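Local coordinates for choline dehydrogenase and related flavoproteins (Aspergillus oryzae, PDB 3Q9T), which is a formate oxidase of the glucose-methanol-choline oxidoreductase family that carries 8-formyl-FAD at its catalytic site, at residues Y364-K367 against Y371-A374; T174-S179 against Y468-K473; P390-D395 against I457-E462. One frame throughout, in Å; residues are numbered along the deposited sequence.

Helix 454-473 ties the three contacts together. Contact 3 uses its first half and contact 2 its last turns. Contact 1 packs on the same helix through Y364, L365 and Y371. The centres of contacts 1 and 3 are about 13 Å apart. Between them L365 CD1 packs on A459 CA at 3.8 Å. Contacts 2 and 3 lie about 16 Å apart, centre to centre, and W177 CZ3 just reaches L394 CD1 at 4.2 Å. The centres of contacts 1 and 2 are about 23 Å apart, yet a probable hydrogen bond of 2.6 Å joins Y364 OH to D469 OD2. All three lie away from the residues that bind the FAD.

Contact 1: Y364-K367 against Y371-A374; sequences YLEK and YRKA
L365 lies over one face of the Y371 ring, touching it with CB and CG. Its CB lies 3.6 Å from the ring centroid and only 8° off the ring normal, a CH-pi contact. L365 CG continues over the same face toward the CE2 side, 3.6 Å from Y371 CE2. Y371 CG is anti to the backbone N (chi1 174°), which turns the ring to L365. The carboxylate of E366 comes to the ring edge instead. Its OE2 lies near the ring plane, 3.9 Å from Y371 CE1, and the two planes are almost perpendicular. The phenol hydroxyl is hydrogen-bonded to D382.

R372 makes the polar link. Its chain bends at chi3 and brings NH1 to the backbone oxygen of E366. The hydrogen bond from R372 NH1 to E366 O is 2.8 Å long and fairly straight, at 164°. The oxygen lies in the guanidinium plane. R372 thus holds a backbone carbonyl, while the E366 carboxylate stays apart from the guanidinium. Y371 and L365 also pack toward helix 454-473 and the nearby loops. The arrangement is local packing of two short consecutive helices, 362-365 and 369-377, joined by a tight connection away from the flavin site.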
ATOM      1  N   TYR A 364      29.151  -2.372 -11.690  1.00 22.26           N
ATOM      2  CA  TYR A 364      27.793  -2.079 -12.143  1.00 23.56           C
ATOM      3  C   TYR A 364      27.433  -0.652 -11.771  1.00 23.54           C
ATOM      4  O   TYR A 364      26.831   0.078 -12.561  1.00 20.19           O
ATOM      5  CB  TYR A 364      26.783  -3.027 -11.522  1.00 20.90           C
ATOM      6  CG  TYR A 364      26.892  -4.441 -12.006  1.00 16.10           C
ATOM      7  CD1 TYR A 364      27.913  -5.275 -11.557  1.00 17.68           C
ATOM      8  CD2 TYR A 364      25.966  -4.955 -12.907  1.00 16.82           C
ATOM      9  CE1 TYR A 364      28.008  -6.579 -12.000  1.00 20.54           C
ATOM     10  CE2 TYR A 364      26.051  -6.258 -13.351  1.00 16.23           C
ATOM     11  CZ  TYR A 364      27.063  -7.065 -12.891  1.00 21.00           C
ATOM     12  OH  TYR A 364      27.141  -8.352 -13.354  1.00 28.49           O
ATOM     13  N   LEU A 365      27.794  -0.265 -10.554  1.00 22.00           N
ATOM     14  CA  LEU A 365      27.482   1.066 -10.061  1.00 22.41           C
ATOM     15  C   LEU A 365      28.133   2.099 -10.986  1.00 22.33           C
ATOM     16  O   LEU A 365      27.499   3.084 -11.374  1.00 20.31           O
ATOM     17  CB  LEU A 365      27.969   1.234  -8.617  1.00 18.84           C
ATOM     18  CG  LEU A 365      27.046   1.130  -7.383  1.00 23.58           C
ATOM     19  CD1 LEU A 365      25.629   0.692  -7.648  1.00 16.13           C
ATOM     20  CD2 LEU A 365      27.681   0.253  -6.314  1.00 17.18           C
ATOM     21  N   GLU A 366      29.386   1.845 -11.362  1.00 23.07           N
ATOM     22  CA  GLU A 366      30.184   2.796 -12.144  1.00 28.45           C
ATOM     23  C   GLU A 366      29.560   3.117 -13.489  1.00 29.42           C
ATOM     24  O   GLU A 366      29.864   4.147 -14.089  1.00 35.61           O
ATOM     25  CB  GLU A 366      31.612   2.277 -12.371  1.00 27.65           C
ATOM     26  CG  GLU A 366      32.429   2.063 -11.106  1.00 38.34           C
ATOM     27  CD  GLU A 366      32.895   3.354 -10.466  1.00 46.69           C
ATOM     28  OE1 GLU A 366      33.946   3.343  -9.790  1.00 51.66           O
ATOM     29  OE2 GLU A 366      32.212   4.381 -10.632  1.00 52.81           O
ATOM     30  N   LYS A 367      28.689   2.238 -13.964  1.00 22.38           N
ATOM     31  CA  LYS A 367      28.037   2.444 -15.247  1.00 27.83           C
ATOM     32  C   LYS A 367      26.872   3.425 -15.158  1.00 33.38           C
ATOM     33  O   LYS A 367      26.300   3.799 -16.175  1.00 32.08           O
ATOM     34  CB  LYS A 367      27.547   1.112 -15.826  1.00 31.79           C
ATOM     35  CG  LYS A 367      28.665   0.150 -16.218  1.00 34.00           C
ATOM     36  CD  LYS A 367      28.102  -1.076 -16.913  1.00 38.02           C
ATOM     37  CE  LYS A 367      29.139  -2.183 -17.012  1.00 47.71           C
ATOM     38  NZ  LYS A 367      28.525  -3.458 -17.494  1.00 60.71           N
ATOM     39  N   TYR A 371      25.260   7.529 -10.028  1.00 21.13           N
ATOM     40  CA  TYR A 371      26.177   7.004  -9.009  1.00 20.05           C
ATOM     41  C   TYR A 371      27.552   7.638  -9.129  1.00 20.03           C
ATOM     42  O   TYR A 371      28.158   8.007  -8.122  1.00 18.62           O
ATOM     43  CB  TYR A 371      26.322   5.473  -9.054  1.00 14.51           C
ATOM     44  CG  TYR A 371      27.385   4.977  -8.094  1.00 13.51           C
ATOM     45  CD1 TYR A 371      28.715   4.860  -8.489  1.00 20.30           C
ATOM     46  CD2 TYR A 371      27.070   4.665  -6.780  1.00 19.71           C
ATOM     47  CE1 TYR A 371      29.693   4.415  -7.621  1.00 16.19           C
ATOM     48  CE2 TYR A 371      28.044   4.227  -5.895  1.00 16.40           C
ATOM     49  CZ  TYR A 371      29.351   4.107  -6.322  1.00 19.02           C
ATOM     50  OH  TYR A 371      30.308   3.678  -5.445  1.00 17.57           O
ATOM     51  N   ARG A 372      28.045   7.756 -10.357  1.00 18.51           N
ATOM     52  CA  ARG A 372      29.369   8.322 -10.584  1.00 23.93           C
ATOM     53  C   ARG A 372      29.457   9.724  -9.992  1.00 23.07           C
ATOM     54  O   ARG A 372      30.406  10.045  -9.274  1.00 25.22           O
ATOM     55  CB  ARG A 372      29.720   8.351 -12.086  1.00 25.97           C
ATOM     56  CG  ARG A 372      30.187   7.016 -12.646  1.00 25.20           C
ATOM     57  CD  ARG A 372      30.926   7.158 -13.993  1.00 27.31           C
ATOM     58  NE  ARG A 372      30.187   7.976 -14.954  1.00 27.57           N
ATOM     59  CZ  ARG A 372      29.269   7.511 -15.790  1.00 20.31           C
ATOM     60  NH1 ARG A 372      28.959   6.222 -15.799  1.00 24.70           N
ATOM     61  NH2 ARG A 372      28.654   8.342 -16.617  1.00 26.98           N
ATOM     62  N   LYS A 373      28.465  10.553 -10.299  1.00 19.34           N
ATOM     63  CA  LYS A 373      28.381  11.910  -9.758  1.00 24.91           C
ATOM     64  C   LYS A 373      28.273  11.933  -8.219  1.00 26.25           C
ATOM     65  O   LYS A 373      28.910  12.748  -7.551  1.00 25.03           O
ATOM     66  CB  LYS A 373      27.179  12.627 -10.373  1.00 32.14           C
ATOM     67  CG  LYS A 373      26.993  14.045  -9.886  1.00 38.46           C
ATOM     68  CD  LYS A 373      25.588  14.548 -10.173  1.00 44.08           C
ATOM     69  CE  LYS A 373      25.271  14.515 -11.656  1.00 52.61           C
ATOM     70  NZ  LYS A 373      23.790  14.557 -11.875  1.00 51.86           N
ATOM     71  N   ALA A 374      27.473  11.037  -7.649  1.00 24.30           N
ATOM     72  CA  ALA A 374      27.308  11.019  -6.194  1.00 22.61           C
ATOM     73  C   ALA A 374      28.616  10.621  -5.506  1.00 24.10           C
ATOM     74  O   ALA A 374      28.966  11.165  -4.474  1.00 22.78           O
ATOM     75  CB  ALA A 374      26.177  10.079  -5.783  1.00 19.10           C
TER

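Contact 2: T174-S179 against Y468-K473; sequences TKAWKS and YDLLFK
L470 reaches across to A176 and W177 and makes the whole close contact. Its CD2 methyl lies against the backbone of the other helix, 3.3 Å from W177 N and 3.4 Å from A176 C. The same methyl meets A176 CB at 3.6 Å. The alanine side chain is small, consistent with the close approach of the helices, and the CA atoms of A176 and L470 are 6.0 Å apart. A176 CB also approaches the backbone oxygen of L470, at 3.5 Å. L470 CG and CD1 turn to the indole, with CG 4.0 Å from W177 CE3. This approach is oblique to the ring. L470 CG is anti to its own backbone N (chi1 -174°), which carries the branched end over to the other helix.

No hydrogen bond crosses between the two segments. The next shell is polar. W177 NE1 is hydrogen-bonded to the backbone oxygen of P183, which helps fix the indole. S179 OG donates to A176 O at 2.6 Å and is also bonded to E475 N, just past the second segment. K473 NZ pairs with D469 OD1 at 3.1 Å, meeting it from above the carboxylate plane. Behind L470, L471 packs on strands 308-316 and 415-423. This is close helix-helix packing at an alanine, joining helix 167-179 to the end of helix 454-473, which lies against the large mixed sheet.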
ATOM      1  N   THR A 174      27.887 -22.592  -7.708  1.00 22.60           N
ATOM      2  CA  THR A 174      29.279 -22.339  -7.378  1.00 23.08           C
ATOM      3  C   THR A 174      30.075 -22.042  -8.651  1.00 23.18           C
ATOM      4  O   THR A 174      30.817 -21.049  -8.725  1.00 20.54           O
ATOM      5  CB  THR A 174      29.900 -23.515  -6.579  1.00 20.89           C
ATOM      6  OG1 THR A 174      29.260 -23.608  -5.296  1.00 23.69           O
ATOM      7  CG2 THR A 174      31.403 -23.300  -6.382  1.00 17.78           C
ATOM      8  N   LYS A 175      29.887 -22.890  -9.657  1.00 19.60           N
ATOM      9  CA  LYS A 175      30.541 -22.711 -10.956  1.00 25.59           C
ATOM     10  C   LYS A 175      30.185 -21.338 -11.545  1.00 29.75           C
ATOM     11  O   LYS A 175      31.055 -20.595 -12.020  1.00 22.87           O
ATOM     12  CB  LYS A 175      30.084 -23.820 -11.908  1.00 29.90           C
ATOM     13  CG  LYS A 175      31.171 -24.458 -12.749  1.00 43.55           C
ATOM     14  CD  LYS A 175      30.592 -25.506 -13.713  1.00 42.32           C
ATOM     15  CE  LYS A 175      30.153 -26.773 -12.995  1.00 50.80           C
ATOM     16  NZ  LYS A 175      29.388 -27.700 -13.882  1.00 52.65           N
ATOM     17  N   ALA A 176      28.895 -21.006 -11.500  1.00 24.44           N
ATOM     18  CA  ALA A 176      28.414 -19.747 -12.050  1.00 26.41           C
ATOM     19  C   ALA A 176      29.106 -18.571 -11.368  1.00 24.81           C
ATOM     20  O   ALA A 176      29.630 -17.677 -12.031  1.00 19.70           O
ATOM     21  CB  ALA A 176      26.897 -19.651 -11.888  1.00 21.14           C
ATOM     22  N   TRP A 177      29.126 -18.608 -10.035  1.00 19.20           N
ATOM     23  CA  TRP A 177      29.729 -17.558  -9.223  1.00 18.68           C
ATOM     24  C   TRP A 177      31.191 -17.315  -9.578  1.00 21.58           C
ATOM     25  O   TRP A 177      31.619 -16.172  -9.790  1.00 24.45           O
ATOM     26  CB  TRP A 177      29.604 -17.908  -7.728  1.00 19.08           C
ATOM     27  CG  TRP A 177      29.960 -16.780  -6.804  1.00 24.42           C
ATOM     28  CD1 TRP A 177      31.180 -16.523  -6.253  1.00 23.62           C
ATOM     29  CD2 TRP A 177      29.082 -15.743  -6.339  1.00 19.39           C
ATOM     30  NE1 TRP A 177      31.120 -15.396  -5.475  1.00 20.29           N
ATOM     31  CE2 TRP A 177      29.843 -14.900  -5.505  1.00 23.20           C
ATOM     32  CE3 TRP A 177      27.728 -15.457  -6.538  1.00 17.62           C
ATOM     33  CZ2 TRP A 177      29.296 -13.778  -4.876  1.00 25.57           C
ATOM     34  CZ3 TRP A 177      27.181 -14.343  -5.911  1.00 20.75           C
ATOM     35  CH2 TRP A 177      27.963 -13.517  -5.088  1.00 23.57           C
ATOM     36  N   LYS A 178      31.969 -18.389  -9.608  1.00 17.80           N
ATOM     37  CA  LYS A 178      33.384 -18.283  -9.978  1.00 28.52           C
ATOM     38  C   LYS A 178      33.551 -17.806 -11.423  1.00 26.99           C
ATOM     39  O   LYS A 178      34.480 -17.053 -11.735  1.00 29.75           O
ATOM     40  CB  LYS A 178      34.110 -19.614  -9.760  1.00 31.33           C
ATOM     41  CG  LYS A 178      34.171 -20.047  -8.298  1.00 31.61           C
ATOM     42  CD  LYS A 178      34.519 -21.522  -8.170  1.00 43.75           C
ATOM     43  CE  LYS A 178      35.896 -21.817  -8.747  1.00 58.76           C
ATOM     44  NZ  LYS A 178      36.975 -21.084  -8.025  1.00 54.33           N
ATOM     45  N   SER A 179      32.641 -18.213 -12.300  1.00 17.92           N
ATOM     46  CA  SER A 179      32.723 -17.781 -13.703  1.00 23.54           C
ATOM     47  C   SER A 179      32.548 -16.267 -13.852  1.00 30.69           C
ATOM     48  O   SER A 179      33.017 -15.672 -14.827  1.00 25.84           O
ATOM     49  CB  SER A 179      31.697 -18.514 -14.575  1.00 27.36           C
ATOM     50  OG  SER A 179      30.411 -17.935 -14.458  1.00 26.38           O
ATOM     51  N   TYR A 468      21.108 -11.515 -12.070  1.00 18.98           N
ATOM     52  CA  TYR A 468      20.641 -12.019 -13.364  1.00 20.78           C
ATOM     53  C   TYR A 468      21.801 -12.480 -14.257  1.00 21.84           C
ATOM     54  O   TYR A 468      21.765 -13.579 -14.825  1.00 18.02           O
ATOM     55  CB  TYR A 468      19.770 -10.964 -14.069  1.00 15.89           C
ATOM     56  CG  TYR A 468      18.298 -11.207 -13.855  1.00 21.00           C
ATOM     57  CD1 TYR A 468      17.485 -11.661 -14.895  1.00 23.63           C
ATOM     58  CD2 TYR A 468      17.727 -11.042 -12.598  1.00 20.60           C
ATOM     59  CE1 TYR A 468      16.131 -11.911 -14.695  1.00 23.24           C
ATOM     60  CE2 TYR A 468      16.370 -11.284 -12.385  1.00 21.99           C
ATOM     61  CZ  TYR A 468      15.579 -11.721 -13.435  1.00 19.05           C
ATOM     62  OH  TYR A 468      14.244 -11.963 -13.227  1.00 15.04           O
ATOM     63  N   ASP A 469      22.834 -11.649 -14.356  1.00 21.78           N
ATOM     64  CA  ASP A 469      24.066 -12.035 -15.053  1.00 27.00           C
ATOM     65  C   ASP A 469      24.599 -13.363 -14.546  1.00 22.49           C
ATOM     66  O   ASP A 469      24.937 -14.252 -15.323  1.00 28.06           O
ATOM     67  CB  ASP A 469      25.143 -10.972 -14.859  1.00 25.46           C
ATOM     68  CG  ASP A 469      24.841  -9.708 -15.607  1.00 20.76           C
ATOM     69  OD1 ASP A 469      23.940  -9.743 -16.464  1.00 23.29           O
ATOM     70  OD2 ASP A 469      25.501  -8.686 -15.345  1.00 24.96           O
ATOM     71  N   LEU A 470      24.662 -13.488 -13.229  1.00 20.30           N
ATOM     72  CA  LEU A 470      25.236 -14.659 -12.579  1.00 23.02           C
ATOM     73  C   LEU A 470      24.464 -15.912 -12.968  1.00 22.84           C
ATOM     74  O   LEU A 470      25.035 -16.962 -13.250  1.00 20.90           O
ATOM     75  CB  LEU A 470      25.167 -14.441 -11.065  1.00 19.30           C
ATOM     76  CG  LEU A 470      25.744 -15.321  -9.951  1.00 29.52           C
ATOM     77  CD1 LEU A 470      24.620 -15.912  -9.128  1.00 22.06           C
ATOM     78  CD2 LEU A 470      26.762 -16.375 -10.402  1.00 20.43           C
ATOM     79  N   LEU A 471      23.148 -15.788 -13.000  1.00 17.09           N
ATOM     80  CA  LEU A 471      22.306 -16.958 -13.080  1.00 24.38           C
ATOM     81  C   LEU A 471      21.951 -17.282 -14.527  1.00 23.63           C
ATOM     82  O   LEU A 471      21.787 -18.456 -14.873  1.00 19.08           O
ATOM     83  CB  LEU A 471      21.048 -16.774 -12.223  1.00 20.66           C
ATOM     84  CG  LEU A 471      21.243 -16.671 -10.700  1.00 28.47           C
ATOM     85  CD1 LEU A 471      19.969 -16.163 -10.016  1.00 15.21           C
ATOM     86  CD2 LEU A 471      21.682 -17.997 -10.075  1.00 19.84           C
ATOM     87  N   PHE A 472      21.840 -16.248 -15.362  1.00 20.30           N
ATOM     88  CA  PHE A 472      21.526 -16.428 -16.788  1.00 23.18           C
ATOM     89  C   PHE A 472      22.752 -16.584 -17.676  1.00 18.52           C
ATOM     90  O   PHE A 472      22.637 -17.008 -18.818  1.00 26.01           O
ATOM     91  CB  PHE A 472      20.651 -15.283 -17.327  1.00 23.10           C
ATOM     92  CG  PHE A 472      19.195 -15.449 -17.020  1.00 25.39           C
ATOM     93  CD1 PHE A 472      18.334 -15.996 -17.956  1.00 33.08           C
ATOM     94  CD2 PHE A 472      18.688 -15.086 -15.785  1.00 24.19           C
ATOM     95  CE1 PHE A 472      16.998 -16.160 -17.666  1.00 22.19           C
ATOM     96  CE2 PHE A 472      17.355 -15.250 -15.494  1.00 27.31           C
ATOM     97  CZ  PHE A 472      16.511 -15.788 -16.438  1.00 30.20           C
ATOM     98  N   LYS A 473      23.920 -16.232 -17.162  1.00 23.79           N
ATOM     99  CA  LYS A 473      25.134 -16.274 -17.976  1.00 26.31           C
ATOM    100  C   LYS A 473      26.209 -17.108 -17.300  1.00 25.56           C
ATOM    101  O   LYS A 473      27.170 -17.509 -17.940  1.00 26.91           O
ATOM    102  CB  LYS A 473      25.705 -14.868 -18.195  1.00 25.04           C
ATOM    103  CG  LYS A 473      24.790 -13.877 -18.880  1.00 28.32           C
ATOM    104  CD  LYS A 473      25.507 -12.544 -18.999  1.00 29.66           C
ATOM    105  CE  LYS A 473      24.600 -11.458 -19.520  1.00 39.13           C
ATOM    106  NZ  LYS A 473      25.191 -10.098 -19.274  1.00 37.81           N
TER

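Contact 3: P390-D395 against I457-E462; sequences PHFELD and IIAMRE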
ATOM      1  N   PRO A 390      30.508  -5.417   1.947  1.00 16.35           N
ATOM      2  CA  PRO A 390      29.710  -5.868   0.805  1.00 17.24           C
ATOM      3  C   PRO A 390      28.699  -4.794   0.429  1.00 22.01           C
ATOM      4  O   PRO A 390      28.453  -3.877   1.215  1.00 19.81           O
ATOM      5  CB  PRO A 390      28.940  -7.070   1.365  1.00 16.76           C
ATOM      6  CG  PRO A 390      29.709  -7.507   2.568  1.00 16.69           C
ATOM      7  CD  PRO A 390      30.334  -6.274   3.129  1.00 16.56           C
ATOM      8  N   HIS A 391      28.128  -4.904  -0.764  1.00 18.35           N
ATOM      9  CA  HIS A 391      26.942  -4.130  -1.113  1.00 19.01           C
ATOM     10  C   HIS A 391      25.664  -4.939  -0.890  1.00 20.47           C
ATOM     11  O   HIS A 391      24.617  -4.380  -0.546  1.00 21.58           O
ATOM     12  CB  HIS A 391      27.020  -3.663  -2.563  1.00 14.23           C
ATOM     13  CG  HIS A 391      28.044  -2.605  -2.793  1.00 16.07           C
ATOM     14  ND1 HIS A 391      28.885  -2.605  -3.883  1.00 18.79           N
ATOM     15  CD2 HIS A 391      28.365  -1.506  -2.068  1.00 17.51           C
ATOM     16  CE1 HIS A 391      29.673  -1.545  -3.831  1.00 22.21           C
ATOM     17  NE2 HIS A 391      29.384  -0.866  -2.734  1.00 21.02           N
ATOM     18  N   PHE A 392      25.747  -6.253  -1.082  1.00 14.63           N
ATOM     19  CA  PHE A 392      24.563  -7.103  -0.965  1.00 17.44           C
ATOM     20  C   PHE A 392      24.806  -8.369  -0.182  1.00 20.61           C
ATOM     21  O   PHE A 392      25.933  -8.840  -0.082  1.00 17.84           O
ATOM     22  CB  PHE A 392      24.019  -7.482  -2.342  1.00 19.25           C
ATOM     23  CG  PHE A 392      23.434  -6.325  -3.088  1.00 24.44           C
ATOM     24  CD1 PHE A 392      22.065  -6.085  -3.048  1.00 20.79           C
ATOM     25  CD2 PHE A 392      24.259  -5.452  -3.804  1.00 16.84           C
ATOM     26  CE1 PHE A 392      21.523  -4.992  -3.728  1.00 23.00           C
ATOM     27  CE2 PHE A 392      23.731  -4.364  -4.485  1.00 21.22           C
ATOM     28  CZ  PHE A 392      22.360  -4.125  -4.444  1.00 18.83           C
ATOM     29  N   GLU A 393      23.726  -8.886   0.398  1.00 21.15           N
ATOM     30  CA  GLU A 393      23.647 -10.302   0.730  1.00 21.00           C
ATOM     31  C   GLU A 393      22.692 -10.893  -0.284  1.00 21.46           C
ATOM     32  O   GLU A 393      21.547 -10.439  -0.413  1.00 19.85           O
ATOM     33  CB  GLU A 393      23.135 -10.558   2.153  1.00 16.56           C
ATOM     34  CG  GLU A 393      22.670 -12.002   2.356  1.00 17.63           C
ATOM     35  CD  GLU A 393      22.413 -12.378   3.822  1.00 20.68           C
ATOM     36  OE1 GLU A 393      21.879 -13.487   4.066  1.00 19.15           O
ATOM     37  OE2 GLU A 393      22.754 -11.589   4.732  1.00 17.25           O
ATOM     38  N   LEU A 394      23.180 -11.874  -1.031  1.00 22.30           N
ATOM     39  CA  LEU A 394      22.359 -12.594  -1.992  1.00 20.42           C
ATOM     40  C   LEU A 394      22.033 -13.985  -1.471  1.00 22.28           C
ATOM     41  O   LEU A 394      22.901 -14.865  -1.409  1.00 22.29           O
ATOM     42  CB  LEU A 394      23.080 -12.689  -3.331  1.00 22.31           C
ATOM     43  CG  LEU A 394      23.454 -11.331  -3.894  1.00 24.87           C
ATOM     44  CD1 LEU A 394      24.256 -11.472  -5.211  1.00 22.30           C
ATOM     45  CD2 LEU A 394      22.180 -10.507  -4.079  1.00 18.37           C
ATOM     46  N   ASP A 395      20.781 -14.170  -1.071  1.00 17.61           N
ATOM     47  CA  ASP A 395      20.314 -15.450  -0.584  1.00 18.48           C
ATOM     48  C   ASP A 395      19.693 -16.242  -1.700  1.00 20.25           C
ATOM     49  O   ASP A 395      18.735 -15.793  -2.334  1.00 21.94           O
ATOM     50  CB  ASP A 395      19.295 -15.264   0.547  1.00 20.33           C
ATOM     51  CG  ASP A 395      19.846 -14.417   1.668  1.00 27.30           C
ATOM     52  OD1 ASP A 395      20.996 -14.689   2.111  1.00 22.67           O
ATOM     53  OD2 ASP A 395      19.145 -13.462   2.077  1.00 27.54           O
ATOM     54  N   ILE A 457      17.924   3.024  -4.929  1.00 14.41           N
ATOM     55  CA  ILE A 457      17.179   2.399  -6.016  1.00 18.01           C
ATOM     56  C   ILE A 457      18.167   1.938  -7.091  1.00 16.90           C
ATOM     57  O   ILE A 457      18.069   0.835  -7.621  1.00 15.30           O
ATOM     58  CB  ILE A 457      16.141   3.379  -6.650  1.00 20.41           C
ATOM     59  CG1 ILE A 457      15.086   3.800  -5.612  1.00 16.17           C
ATOM     60  CG2 ILE A 457      15.488   2.760  -7.879  1.00 14.55           C
ATOM     61  CD1 ILE A 457      14.028   4.776  -6.155  1.00 18.22           C
ATOM     62  N   ILE A 458      19.138   2.789  -7.388  1.00 14.85           N
ATOM     63  CA  ILE A 458      20.135   2.475  -8.413  1.00 20.55           C
ATOM     64  C   ILE A 458      20.963   1.254  -8.015  1.00 20.76           C
ATOM     65  O   ILE A 458      21.222   0.386  -8.839  1.00 21.47           O
ATOM     66  CB  ILE A 458      21.046   3.692  -8.700  1.00 16.45           C
ATOM     67  CG1 ILE A 458      20.239   4.745  -9.446  1.00 19.01           C
ATOM     68  CG2 ILE A 458      22.290   3.284  -9.476  1.00 16.58           C
ATOM     69  CD1 ILE A 458      20.715   6.145  -9.233  1.00 18.60           C
ATOM     70  N   ALA A 459      21.353   1.176  -6.747  1.00 17.24           N
ATOM     71  CA  ALA A 459      22.100   0.020  -6.270  1.00 16.93           C
ATOM     72  C   ALA A 459      21.240  -1.246  -6.318  1.00 21.93           C
ATOM     73  O   ALA A 459      21.697  -2.303  -6.771  1.00 19.80           O
ATOM     74  CB  ALA A 459      22.625   0.262  -4.847  1.00 19.34           C
ATOM     75  N   MET A 460      19.992  -1.141  -5.863  1.00 20.82           N
ATOM     76  CA  MET A 460      19.112  -2.307  -5.849  1.00 19.71           C
ATOM     77  C   MET A 460      18.889  -2.818  -7.256  1.00 19.98           C
ATOM     78  O   MET A 460      18.960  -4.020  -7.502  1.00 19.15           O
ATOM     79  CB  MET A 460      17.769  -2.026  -5.166  1.00 17.62           C
ATOM     80  CG  MET A 460      16.841  -3.240  -5.195  1.00 15.35           C
ATOM     81  SD  MET A 460      17.546  -4.623  -4.273  1.00 15.35           S
ATOM     82  CE  MET A 460      16.972  -4.227  -2.589  1.00 10.91           C
ATOM     83  N   ARG A 461      18.624  -1.898  -8.178  1.00 23.76           N
ATOM     84  CA  ARG A 461      18.554  -2.238  -9.605  1.00 24.44           C
ATOM     85  C   ARG A 461      19.806  -3.017 -10.039  1.00 24.94           C
ATOM     86  O   ARG A 461      19.721  -4.101 -10.624  1.00 21.39           O
ATOM     87  CB  ARG A 461      18.432  -0.963 -10.437  1.00 19.34           C
ATOM     88  CG  ARG A 461      18.317  -1.182 -11.941  1.00 17.35           C
ATOM     89  CD  ARG A 461      19.314  -0.289 -12.646  1.00 25.30           C
ATOM     90  NE  ARG A 461      18.908   1.096 -12.584  1.00 22.03           N
ATOM     91  CZ  ARG A 461      19.716   2.140 -12.711  1.00 28.89           C
ATOM     92  NH1 ARG A 461      21.026   1.986 -12.907  1.00 26.03           N
ATOM     93  NH2 ARG A 461      19.190   3.358 -12.647  1.00 24.95           N
ATOM     94  N   GLU A 462      20.973  -2.460  -9.748  1.00 25.33           N
ATOM     95  CA  GLU A 462      22.226  -3.075 -10.184  1.00 21.90           C
ATOM     96  C   GLU A 462      22.546  -4.407  -9.506  1.00 19.00           C
ATOM     97  O   GLU A 462      23.281  -5.215 -10.064  1.00 16.91           O
ATOM     98  CB  GLU A 462      23.389  -2.090 -10.042  1.00 19.83           C
ATOM     99  CG  GLU A 462      23.236  -0.875 -10.965  1.00 24.14           C
ATOM    100  CD  GLU A 462      22.987  -1.293 -12.404  1.00 25.34           C
ATOM    101  OE1 GLU A 462      23.666  -2.235 -12.860  1.00 20.76           O
ATOM    102  OE2 GLU A 462      22.103  -0.709 -13.063  1.00 23.03           O
TER
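The edge of the F392 ring points straight at a helix backbone oxygen. Its CZ lies only 3.0 Å from A459 O, a very short approach for a carbon. The ring meets the helix at its rim, and M460 CA also lies near the ring plane, 4.0 Å from CZ. An aromatic C-H edge facing a carbonyl oxygen would be expected to be mildly favourable, although no hydrogen bond crosses this contact.

M460 adds a Met-aromatic contact from the edge. Its SD is 4.0 Å from F392 CE1 and lies 82° off the normal at the ring centroid. The CB of M460 points away from the strand, but bends at chi2 (63°) and chi3 bring the sulfur alongside the ring edge. A459 CB is a looser neighbour, 4.4 Å from F392 CZ.

Other side chains of helix 454-473 serve different partners. R461 NH1 forms a straight salt bridge with E462 OE2 at 2.9 Å, and also pairs with D368. F392 begins strand 392-397, which runs between strands 353-358 and 415-423 in the mixed sheet. The ring therefore joins that sheet to helix 454-473. Helix 494-504 packs on M460, and helix 362-365 lies beside A459 and E462.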